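Histidine kinase (Methanosarcina mazei, PDB 3LI9) probably acts, through this extracellular Cache-type sensor domain, as part of a membrane-bound kinase that transfers phosphate from ATP to a protein histidine. Local coordinates at residues D30-M33 / E34-A38; L119-Y122 / D123-Y127; L201-P204 / T205-N208. All blocks are in the same frame, centred on the assembly; numbering follows the deposited sequence.

All three interactions are local, and none touches another. Interaction 1 lies on the long helix 13-48, about 10 Å from the centre of the chain and partly buried. Interaction 2 is also partly buried. It leads from strand 115-118 into helix 126-134, about 16 Å from the chain centre. Interaction 3 is a surface loop after strand 190-194, although His-203 itself is buried. Interactions 2 and 3 follow strands of different sheets, and the helix of interaction 1 touches both sheets. The chemistry follows the place: a regular helical ladder with two side-chain pairs in interaction 1, a carbonyl-centred turn in interaction 2, and an imidazole gripping backbone N-H groups in interaction 3.

Interaction 1: D30-M33 / E34-A38; sequences DAQM and EANQA
Glu-34 meets Asp-30 one helical turn back, and their two carboxylates come very close. Asp-30 OD2 lies 2.4 Å from Glu-34 OE2, so one of the two acids probably holds a proton. The carboxylate planes are turned 76° apart. The other oxygen of Asp-30, OD1, is hydrogen-bonded to Thr-258 OG1, and Glu-34 OE2 has a long, weak ion pair with Lys-257. The lysine charge may ease the crowding of the two acids. Glu-34 N also donates to Asp-30 O at 2.9 Å.

Ala-35 continues the backbone ladder, its N reaching Ala-31 O at 3.2 Å. Its methyl CB lies 3.7 Å from Gln-32 NE2, beside the end of the bent Gln-32 chain.

Asn-36 is joined to Gln-32 twice. Its backbone N bonds to Gln-32 O at 3.0 Å. Its side-chain OD1 accepts from Gln-32 NE2 at 3.1 Å. In Gln-32, CG lies anti to the backbone N (chi1 -178°), and the bend at the next bond brings the amide round to Asn-36. The donor comes from above the Asn-36 carbonyl plane, 56° out of it, and not along a lone pair. OD1 also accepts from Gln-71 NE2, so two side-chain amides hold it.

Gln-37 adds the last backbone bond between 30-33 and 34-38, from its N to Met-33 O at 3.0 Å. Its CB rests against the same carbonyl oxygen.

These residues form the middle of helix 13-48, where it passes from one sheet to the other. Asp-30 and Met-33, a selenomethionine, press on Val-256 of strand 248-256. Met-33, Asn-36 and Gln-37 lie against Tyr-153 of strand 148-159, so one face of the helix meets both sheets.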
loop_
_atom_site.group_PDB
_atom_site.type_symbol
_atom_site.label_atom_id
_atom_site.label_comp_id
_atom_site.label_asym_id
_atom_site.label_seq_id
_atom_site.Cartn_x
_atom_site.Cartn_y
_atom_site.Cartn_z
ATOM N N ASP A 30 -5.302 -6.956 6.789
ATOM C CA ASP A 30 -5.972 -5.665 6.775
ATOM C C ASP A 30 -5.730 -4.856 8.062
ATOM O O ASP A 30 -5.735 -3.621 8.036
ATOM C CB ASP A 30 -7.474 -5.850 6.667
ATOM C CG ASP A 30 -8.206 -4.499 6.507
ATOM O OD1 ASP A 30 -7.841 -3.737 5.606
ATOM O OD2 ASP A 30 -9.117 -4.192 7.288
ATOM N N ALA A 31 -5.573 -5.548 9.173
ATOM C CA ALA A 31 -5.494 -4.814 10.482
ATOM C C ALA A 31 -4.340 -3.804 10.495
ATOM O O ALA A 31 -4.551 -2.669 10.903
ATOM C CB ALA A 31 -5.352 -5.808 11.655
ATOM N N GLN A 32 -3.143 -4.178 10.038
ATOM C CA GLN A 32 -2.018 -3.266 10.125
ATOM C C GLN A 32 -2.184 -2.230 9.055
ATOM O O GLN A 32 -1.747 -1.104 9.219
ATOM C CB GLN A 32 -0.689 -3.959 9.917
ATOM C CG GLN A 32 0.556 -3.039 10.043
ATOM C CD GLN A 32 0.671 -2.284 11.393
ATOM O OE1 GLN A 32 0.635 -2.887 12.462
ATOM N NE2 GLN A 32 0.746 -0.970 11.335
HETATM N N MSE A 33 -2.855 -2.580 7.982
HETATM C CA MSE A 33 -3.068 -1.528 6.954
HETATM C C MSE A 33 -4.026 -0.426 7.466
HETATM O O MSE A 33 -3.858 0.738 7.123
HETATM C CB MSE A 33 -3.591 -2.174 5.621
HETATM C CG MSE A 33 -2.533 -3.158 5.168
HETATM SE SE MSE A 33 -3.223 -4.132 3.592
HETATM C CE MSE A 33 -3.397 -2.735 2.310
ATOM N N GLU A 34 -5.057 -0.789 8.207
ATOM C CA GLU A 34 -5.983 0.183 8.737
ATOM C C GLU A 34 -5.190 1.076 9.743
ATOM O O GLU A 34 -5.461 2.273 9.872
ATOM C CB GLU A 34 -7.151 -0.513 9.459
ATOM C CG GLU A 34 -7.989 -1.336 8.499
ATOM C CD GLU A 34 -9.500 -1.317 8.725
ATOM O OE1 GLU A 34 -10.054 -0.541 9.523
ATOM O OE2 GLU A 34 -10.192 -2.146 8.089
ATOM N N ALA A 35 -4.258 0.469 10.481
ATOM C CA ALA A 35 -3.477 1.298 11.442
ATOM C C ALA A 35 -2.619 2.304 10.644
ATOM O O ALA A 35 -2.568 3.527 11.012
ATOM C CB ALA A 35 -2.572 0.406 12.374
ATOM N N ASN A 36 -1.954 1.841 9.558
ATOM C CA ASN A 36 -1.089 2.755 8.819
ATOM C C ASN A 36 -1.873 3.860 8.151
ATOM O O ASN A 36 -1.428 5.047 8.126
ATOM C CB ASN A 36 -0.306 1.923 7.744
ATOM C CG ASN A 36 0.784 1.101 8.359
ATOM O OD1 ASN A 36 1.261 1.414 9.450
ATOM N ND2 ASN A 36 1.172 0.046 7.687
ATOM N N GLN A 37 -3.057 3.531 7.655
ATOM C CA GLN A 37 -3.933 4.554 7.069
ATOM C C GLN A 37 -4.304 5.592 8.148
ATOM O O GLN A 37 -4.321 6.845 7.836
ATOM C CB GLN A 37 -5.226 3.871 6.553
ATOM C CG GLN A 37 -6.335 4.800 6.051
ATOM C CD GLN A 37 -7.476 3.973 5.511
ATOM O OE1 GLN A 37 -8.184 3.252 6.244
ATOM N NE2 GLN A 37 -7.680 4.101 4.262
ATOM N N ALA A 38 -4.608 5.119 9.364
ATOM C CA ALA A 38 -5.041 6.038 10.458
ATOM C C ALA A 38 -3.851 6.941 10.866
ATOM O O ALA A 38 -4.092 8.081 11.289
ATOM C CB ALA A 38 -5.514 5.218 11.669
#

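Interaction 2: L119-Y122 / D123-Y127; sequences LVHY and DSSDY
An alpha turn, in which His-121 O accepts from Ser-125 N, brings the chain from strand 115-118 into helix 126-134. The Ser-125 N to His-121 O bond is 2.7 Å long and nearly straight at 167°. Ser-124 N reaches His-121 O at 3.1 Å from above the carbonyl plane, so two backbone donors hold the carbonyl. His-121 enters the turn with a left-handed backbone (phi 69°). Ser-125 is the N-cap residue, but its side chain makes no capping bond. Ser-125 OG lies 3.2 Å from His-121 CB, and its approach to His-121 O is weak.

Tyr-127, in the first turn of the helix, has CG between its backbone N and carbonyl carbon (chi1 75°), from where the ring reaches back to the loop. Its OH donates to Val-120 O at 2.9 Å, from above the carbonyl plane. Asp-123 runs alongside the Tyr-122 ring, its OD1 salt-bridged to Arg-102, while Tyr-122 OH is hydrogen-bonded to Asp-98. A bound bis-tris molecule, probably from the crystallisation liquor, takes a hydrogen bond from Val-120 N and lies near Tyr-127, which may mark a pocket. Tyr-127 OH also touches Leu-119 CB (3.5 Å) and Tyr-122 CB (3.4 Å), near the plane of the Tyr-122 ring.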
loop_
_atom_site.group_PDB
_atom_site.type_symbol
_atom_site.label_atom_id
_atom_site.label_comp_id
_atom_site.label_asym_id
_atom_site.label_seq_id
_atom_site.Cartn_x
_atom_site.Cartn_y
_atom_site.Cartn_z
ATOM N N LEU A 119 10.112 15.997 -1.389
ATOM C CA LEU A 119 9.344 15.099 -2.233
ATOM C C LEU A 119 9.651 15.537 -3.684
ATOM O O LEU A 119 9.997 16.707 -3.916
ATOM C CB LEU A 119 7.849 15.341 -2.031
ATOM C CG LEU A 119 7.354 14.819 -0.660
ATOM C CD1 LEU A 119 5.948 15.431 -0.420
ATOM C CD2 LEU A 119 7.290 13.234 -0.694
ATOM N N VAL A 120 9.485 14.580 -4.601
ATOM C CA VAL A 120 9.668 14.843 -6.066
ATOM C C VAL A 120 8.372 14.398 -6.750
ATOM O O VAL A 120 7.613 13.517 -6.228
ATOM C CB VAL A 120 10.990 14.188 -6.669
ATOM C CG1 VAL A 120 11.139 14.567 -8.102
ATOM C CG2 VAL A 120 12.215 14.759 -6.014
ATOM N N HIS A 121 8.042 15.027 -7.897
ATOM C CA HIS A 121 6.869 14.595 -8.689
ATOM C C HIS A 121 5.519 14.845 -8.060
ATOM O O HIS A 121 4.503 14.220 -8.422
ATOM C CB HIS A 121 6.989 13.118 -9.063
ATOM C CG HIS A 121 8.272 12.781 -9.774
ATOM N ND1 HIS A 121 8.818 13.587 -10.748
ATOM C CD2 HIS A 121 9.106 11.714 -9.658
ATOM C CE1 HIS A 121 9.945 13.053 -11.182
ATOM N NE2 HIS A 121 10.142 11.914 -10.540
ATOM N N TYR A 122 5.463 15.754 -7.081
ATOM C CA TYR A 122 4.198 15.991 -6.446
ATOM C C TYR A 122 3.179 16.647 -7.421
ATOM O O TYR A 122 1.949 16.573 -7.243
ATOM C CB TYR A 122 4.418 16.831 -5.180
ATOM C CG TYR A 122 5.368 17.956 -5.314
ATOM C CD1 TYR A 122 4.961 19.174 -5.860
ATOM C CD2 TYR A 122 6.698 17.824 -4.882
ATOM C CE1 TYR A 122 5.871 20.210 -5.976
ATOM C CE2 TYR A 122 7.593 18.858 -4.960
ATOM C CZ TYR A 122 7.167 20.047 -5.513
ATOM O OH TYR A 122 8.036 21.058 -5.639
ATOM N N ASP A 123 3.708 17.317 -8.427
ATOM C CA ASP A 123 2.827 17.925 -9.415
ATOM C C ASP A 123 2.211 16.893 -10.369
ATOM O O ASP A 123 1.189 17.178 -11.003
ATOM C CB ASP A 123 3.585 18.996 -10.192
ATOM C CG ASP A 123 3.652 20.323 -9.445
ATOM O OD1 ASP A 123 2.963 20.536 -8.412
ATOM O OD2 ASP A 123 4.406 21.193 -9.910
ATOM N N SER A 124 2.796 15.701 -10.479
ATOM C CA SER A 124 2.250 14.691 -11.401
ATOM C C SER A 124 1.917 13.290 -10.832
ATOM O O SER A 124 1.072 12.576 -11.407
ATOM C CB SER A 124 3.206 14.558 -12.589
ATOM O OG SER A 124 4.451 14.037 -12.130
ATOM N N SER A 125 2.531 12.866 -9.738
ATOM C CA SER A 125 2.277 11.493 -9.251
ATOM C C SER A 125 1.001 11.322 -8.449
ATOM O O SER A 125 0.608 12.201 -7.720
ATOM C CB SER A 125 3.435 10.979 -8.406
ATOM O OG SER A 125 4.614 10.930 -9.206
ATOM N N ASP A 126 0.398 10.137 -8.545
ATOM C CA ASP A 126 -0.831 9.838 -7.853
ATOM C C ASP A 126 -0.775 9.993 -6.346
ATOM O O ASP A 126 -1.787 10.232 -5.754
ATOM C CB ASP A 126 -1.233 8.396 -8.119
ATOM C CG ASP A 126 -1.765 8.201 -9.513
ATOM O OD1 ASP A 126 -2.119 9.220 -10.175
ATOM O OD2 ASP A 126 -1.829 7.016 -9.925
ATOM N N TYR A 127 0.357 9.760 -5.708
ATOM C CA TYR A 127 0.318 9.872 -4.249
ATOM C C TYR A 127 -0.179 11.264 -3.829
ATOM O O TYR A 127 -0.725 11.441 -2.702
ATOM C CB TYR A 127 1.703 9.610 -3.650
ATOM C CG TYR A 127 2.732 10.757 -3.817
ATOM C CD1 TYR A 127 2.953 11.657 -2.823
ATOM C CD2 TYR A 127 3.518 10.868 -4.976
ATOM C CE1 TYR A 127 3.875 12.635 -2.942
ATOM C CE2 TYR A 127 4.481 11.874 -5.107
ATOM C CZ TYR A 127 4.648 12.759 -4.086
ATOM O OH TYR A 127 5.593 13.751 -4.174
#

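Interaction 3: L201-P204 / T205-N208; sequences LSHP and TQKN
His-203 ND1 accepts two backbone N-H groups, from the residues two and three places on. Gln-206 N lies 2.9 Å from His-203 ND1, with a nearly straight bond of 165°. Thr-205 N reaches the same His-203 ND1 at 3.2 Å. Both donors are tilted from the ring plane. Accepting twice is consistent with an ND1 that carries no proton. In His-203, CG lies anti to the backbone N (chi1 -168°), which brings ND1 to the N-H groups of Thr-205 and Gln-206. Pro-204 CD packs on one face of the ring, and Trp-209 meets it edge-to-face.

The backbone of His-203 is satisfied as well. Its O accepts from Lys-207 NZ at 2.8 Å, and Pro-204 O takes a weaker bond from the same amine. Lys-207 NZ is also salt-bridged to Asp-177 OD2, while Asp-177 OD1 accepts from His-203 N.

With an alanine here, the N-H groups of Thr-205 and Gln-206 would probably be left without their acceptor, and the turn would be freer to move. The histidine side chain accepts much as in an Asx turn, and an inverse gamma turn centred on Gln-206 follows, in the Cache-fold loop between strand 190-194 and helix 221-231.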
loop_
_atom_site.group_PDB
_atom_site.type_symbol
_atom_site.label_atom_id
_atom_site.label_comp_id
_atom_site.label_asym_id
_atom_site.label_seq_id
_atom_site.Cartn_x
_atom_site.Cartn_y
_atom_site.Cartn_z
ATOM N N LEU A 201 2.203 -9.414 -4.416
ATOM C CA LEU A 201 2.955 -8.767 -3.328
ATOM C C LEU A 201 3.890 -9.823 -2.649
ATOM O O LEU A 201 4.690 -9.477 -1.755
ATOM C CB LEU A 201 2.013 -8.288 -2.220
ATOM C CG LEU A 201 1.006 -7.273 -2.865
ATOM C CD1 LEU A 201 0.129 -6.685 -1.824
ATOM C CD2 LEU A 201 1.677 -6.207 -3.732
ATOM N N SER A 202 3.673 -11.114 -2.987
ATOM C CA SER A 202 4.463 -12.212 -2.380
ATOM C C SER A 202 4.355 -13.389 -3.340
ATOM O O SER A 202 3.434 -13.435 -4.173
ATOM C CB SER A 202 3.887 -12.683 -1.030
ATOM O OG SER A 202 2.561 -13.199 -1.131
ATOM N N HIS A 203 5.270 -14.343 -3.217
ATOM C CA HIS A 203 5.071 -15.670 -3.885
ATOM C C HIS A 203 6.098 -16.602 -3.284
ATOM O O HIS A 203 7.220 -16.178 -3.060
ATOM C CB HIS A 203 5.267 -15.572 -5.389
ATOM C CG HIS A 203 4.785 -16.807 -6.113
ATOM N ND1 HIS A 203 5.588 -17.931 -6.281
ATOM C CD2 HIS A 203 3.589 -17.106 -6.671
ATOM C CE1 HIS A 203 4.905 -18.858 -6.932
ATOM N NE2 HIS A 203 3.694 -18.379 -7.196
ATOM N N PRO A 204 5.742 -17.865 -2.967
ATOM C CA PRO A 204 6.668 -18.666 -2.168
ATOM C C PRO A 204 7.926 -19.002 -2.983
ATOM O O PRO A 204 9.004 -19.134 -2.380
ATOM C CB PRO A 204 5.873 -19.958 -1.920
ATOM C CG PRO A 204 4.416 -19.581 -2.049
ATOM C CD PRO A 204 4.423 -18.519 -3.138
ATOM N N THR A 205 7.818 -19.124 -4.302
ATOM C CA THR A 205 9.016 -19.466 -5.131
ATOM C C THR A 205 9.435 -18.490 -6.206
ATOM O O THR A 205 10.641 -18.377 -6.552
ATOM C CB THR A 205 8.859 -20.888 -5.790
ATOM O OG1 THR A 205 7.617 -20.959 -6.468
ATOM C CG2 THR A 205 8.827 -21.946 -4.708
ATOM N N GLN A 206 8.480 -17.774 -6.778
ATOM C CA GLN A 206 8.800 -16.902 -7.883
ATOM C C GLN A 206 9.046 -15.467 -7.341
ATOM O O GLN A 206 8.191 -14.573 -7.474
ATOM C CB GLN A 206 7.664 -16.887 -8.904
ATOM C CG GLN A 206 7.387 -18.271 -9.523
ATOM C CD GLN A 206 8.401 -18.628 -10.606
ATOM O OE1 GLN A 206 9.263 -17.850 -10.957
ATOM N NE2 GLN A 206 8.231 -19.766 -11.199
ATOM N N LYS A 207 10.195 -15.240 -6.725
ATOM C CA LYS A 207 10.432 -13.889 -6.179
ATOM C C LYS A 207 10.467 -12.827 -7.218
ATOM O O LYS A 207 10.129 -11.661 -6.935
ATOM C CB LYS A 207 11.694 -13.870 -5.310
ATOM C CG LYS A 207 11.734 -14.948 -4.250
ATOM C CD LYS A 207 10.478 -14.878 -3.253
ATOM C CE LYS A 207 10.621 -15.898 -2.128
ATOM N NZ LYS A 207 9.351 -15.879 -1.324
ATOM N N ASN A 208 10.885 -13.172 -8.442
ATOM C CA ASN A 208 10.867 -12.244 -9.555
ATOM C C ASN A 208 9.499 -11.753 -10.000
ATOM O O ASN A 208 9.374 -10.764 -10.741
ATOM C CB ASN A 208 11.539 -12.932 -10.808
ATOM C CG ASN A 208 10.820 -14.201 -11.226
ATOM O OD1 ASN A 208 10.503 -15.050 -10.420
ATOM N ND2 ASN A 208 10.547 -14.311 -12.512
#